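Local coordinates for piwi domain-containing protein (Vanderwaltozyma polyspora, PDB 5THE) that probably binds guide and target RNA as the C-terminal lobe of a budding-yeast Argonaute, the lobe that carries the RNase H-like Piwi domain, at residues A[9-14]-A[424-429]. Numbering follows the deposited sequence.
Sequences HDYGTK and VVDRGI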
loop_
_atom_site.group_PDB
_atom_site.type_symbol
_atom_site.label_atom_id
_atom_site.label_comp_id
_atom_site.label_asym_id
_atom_site.label_seq_id
_atom_site.Cartn_x
_atom_site.Cartn_y
_atom_site.Cartn_z
ATOM N N HIS A 9 0.604 -24.221 -14.202
ATOM C CA HIS A 9 1.722 -25.161 -14.078
ATOM C C HIS A 9 1.324 -26.406 -13.286
ATOM O O HIS A 9 1.586 -27.539 -13.700
ATOM C CB HIS A 9 2.922 -24.503 -13.378
ATOM C CG HIS A 9 3.374 -23.218 -13.992
ATOM N ND1 HIS A 9 4.315 -22.407 -13.392
ATOM C CD2 HIS A 9 3.032 -22.605 -15.151
ATOM C CE1 HIS A 9 4.530 -21.349 -14.152
ATOM N NE2 HIS A 9 3.765 -21.443 -15.224
ATOM N N ASP A 10 0.682 -26.195 -12.155
ATOM C CA ASP A 10 0.451 -27.210 -11.146
ATOM C C ASP A 10 -0.639 -26.674 -10.223
ATOM O O ASP A 10 -1.258 -25.640 -10.505
ATOM C CB ASP A 10 1.751 -27.522 -10.405
ATOM C CG ASP A 10 2.285 -26.319 -9.614
ATOM O OD1 ASP A 10 1.766 -25.195 -9.764
ATOM O OD2 ASP A 10 3.238 -26.509 -8.831
ATOM N N TYR A 11 -0.859 -27.371 -9.117
ATOM C CA TYR A 11 -1.741 -26.941 -8.047
ATOM C C TYR A 11 -0.926 -26.875 -6.763
ATOM O O TYR A 11 0.101 -27.537 -6.631
ATOM C CB TYR A 11 -2.928 -27.910 -7.875
ATOM C CG TYR A 11 -3.873 -27.908 -9.051
ATOM C CD1 TYR A 11 -4.904 -26.983 -9.133
ATOM C CD2 TYR A 11 -3.719 -28.815 -10.094
ATOM C CE1 TYR A 11 -5.766 -26.971 -10.209
ATOM C CE2 TYR A 11 -4.583 -28.815 -11.169
ATOM C CZ TYR A 11 -5.599 -27.899 -11.216
ATOM O OH TYR A 11 -6.442 -27.894 -12.290
ATOM N N GLY A 12 -1.388 -26.076 -5.807
ATOM C CA GLY A 12 -0.715 -26.024 -4.527
ATOM C C GLY A 12 -0.952 -27.273 -3.694
ATOM O O GLY A 12 -1.921 -28.019 -3.866
ATOM N N THR A 13 -0.045 -27.495 -2.747
ATOM C CA THR A 13 -0.090 -28.682 -1.899
ATOM C C THR A 13 -0.018 -28.387 -0.415
ATOM O O THR A 13 -0.368 -29.267 0.383
ATOM C CB THR A 13 1.066 -29.650 -2.231
ATOM O OG1 THR A 13 2.311 -29.066 -1.829
ATOM C CG2 THR A 13 1.116 -29.999 -3.736
ATOM N N LYS A 14 0.444 -27.209 -0.011
ATOM C CA LYS A 14 0.760 -26.961 1.388
ATOM C C LYS A 14 -0.473 -26.533 2.178
ATOM O O LYS A 14 -1.478 -26.087 1.626
ATOM C CB LYS A 14 1.841 -25.893 1.494
ATOM C CG LYS A 14 3.170 -26.366 0.916
ATOM C CD LYS A 14 4.234 -25.305 1.051
ATOM C CE LYS A 14 5.577 -25.830 0.558
ATOM N NZ LYS A 14 6.636 -24.781 0.645
ATOM N N VAL A 424 -6.684 -20.904 1.032
ATOM C CA VAL A 424 -6.441 -20.921 -0.404
ATOM C C VAL A 424 -7.412 -21.900 -1.035
ATOM O O VAL A 424 -7.619 -23.007 -0.519
ATOM C CB VAL A 424 -4.997 -21.341 -0.749
ATOM C CG1 VAL A 424 -4.747 -21.175 -2.264
ATOM C CG2 VAL A 424 -4.010 -20.529 0.044
ATOM N N VAL A 425 -7.974 -21.510 -2.168
ATOM C CA VAL A 425 -8.760 -22.396 -3.008
ATOM C C VAL A 425 -8.176 -22.268 -4.409
ATOM O O VAL A 425 -8.216 -21.184 -5.002
ATOM C CB VAL A 425 -10.255 -22.043 -2.987
ATOM C CG1 VAL A 425 -11.030 -22.889 -4.000
ATOM C CG2 VAL A 425 -10.832 -22.255 -1.589
ATOM N N ASP A 426 -7.573 -23.348 -4.919
ATOM C CA ASP A 426 -7.138 -23.332 -6.311
ATOM C C ASP A 426 -7.666 -24.544 -7.067
ATOM O O ASP A 426 -7.113 -24.909 -8.105
ATOM C CB ASP A 426 -5.612 -23.206 -6.430
ATOM C CG ASP A 426 -4.838 -24.419 -5.882
ATOM O OD1 ASP A 426 -5.420 -25.328 -5.249
ATOM O OD2 ASP A 426 -3.606 -24.447 -6.083
ATOM N N ARG A 427 -8.739 -25.164 -6.573
ATOM C CA ARG A 427 -9.400 -26.251 -7.271
ATOM C C ARG A 427 -10.903 -26.021 -7.262
ATOM O O ARG A 427 -11.431 -25.318 -6.399
ATOM C CB ARG A 427 -9.066 -27.606 -6.632
ATOM C CG ARG A 427 -7.644 -28.051 -6.885
ATOM C CD ARG A 427 -7.446 -29.400 -6.339
ATOM N NE ARG A 427 -6.051 -29.815 -6.337
ATOM C CZ ARG A 427 -5.484 -30.507 -7.315
ATOM N NH1 ARG A 427 -6.198 -30.843 -8.386
ATOM N NH2 ARG A 427 -4.210 -30.862 -7.216
ATOM N N GLY A 428 -11.586 -26.606 -8.247
ATOM C CA GLY A 428 -13.039 -26.623 -8.263
ATOM C C GLY A 428 -13.674 -25.371 -8.839
ATOM O O GLY A 428 -14.384 -25.435 -9.843
ATOM N N ILE A 429 -13.444 -24.214 -8.216
ATOM C CA ILE A 429 -14.035 -22.979 -8.714
ATOM C C ILE A 429 -13.057 -22.167 -9.539
ATOM O O ILE A 429 -13.421 -21.092 -10.027
ATOM C CB ILE A 429 -14.598 -22.127 -7.564
ATOM C CG1 ILE A 429 -13.491 -21.808 -6.554
ATOM C CG2 ILE A 429 -15.778 -22.854 -6.891
ATOM C CD1 ILE A 429 -13.883 -20.723 -5.553
HETATM O O HOH W 1 -4.594 -27.763 -4.805
HETATM O O HOH W 2 -2.698 -30.545 -4.891
#
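The guanidinium of Arg427 lies over one face of the Tyr11 ring, its plane tilted 23° from the ring, in a cation-pi stack with CZ 3.9 Å from the ring centroid. The stack is displaced toward the root of the ring: Tyr11 CG sits over the middle of the guanidinium, and NH2 reaches back to Tyr11 CB at 3.3 Å. The Arg427 chain runs extended from CG to NE, and a quarter turn at its end (chi4 -93°) lays the guanidinium on this face, while the backbone O of Asp426 meets the ring edge in plane, 3.2 Å from Tyr11 CD1. Hydrogen bonding across the contact centres on the buried carboxylate of Asp426, whose OD2 takes the Gly12 N-H on its syn lone pair at 2.8 Å and nearly straight (174°). Segment 424-429 takes in the end of strand 423-425 of the RNase H-like Piwi domain and the turn after it; this strand pairs antiparallel with 25-31 and 435-440, and loop 9-14 leads into strand 16-22, the partner of 25-31. Asp426 also meets Arg30, through a salt bridge to OD1, and Gln469 at OD2. Two waters complete the polar link. Both donate to Gly12 O; one also donates to Asp426 OD1, 2.6 Å away, and accepts from Arg427 NE, while the other accepts from Arg427 NH2 at the guanidinium edge, bridges that would restrain the group's rotation.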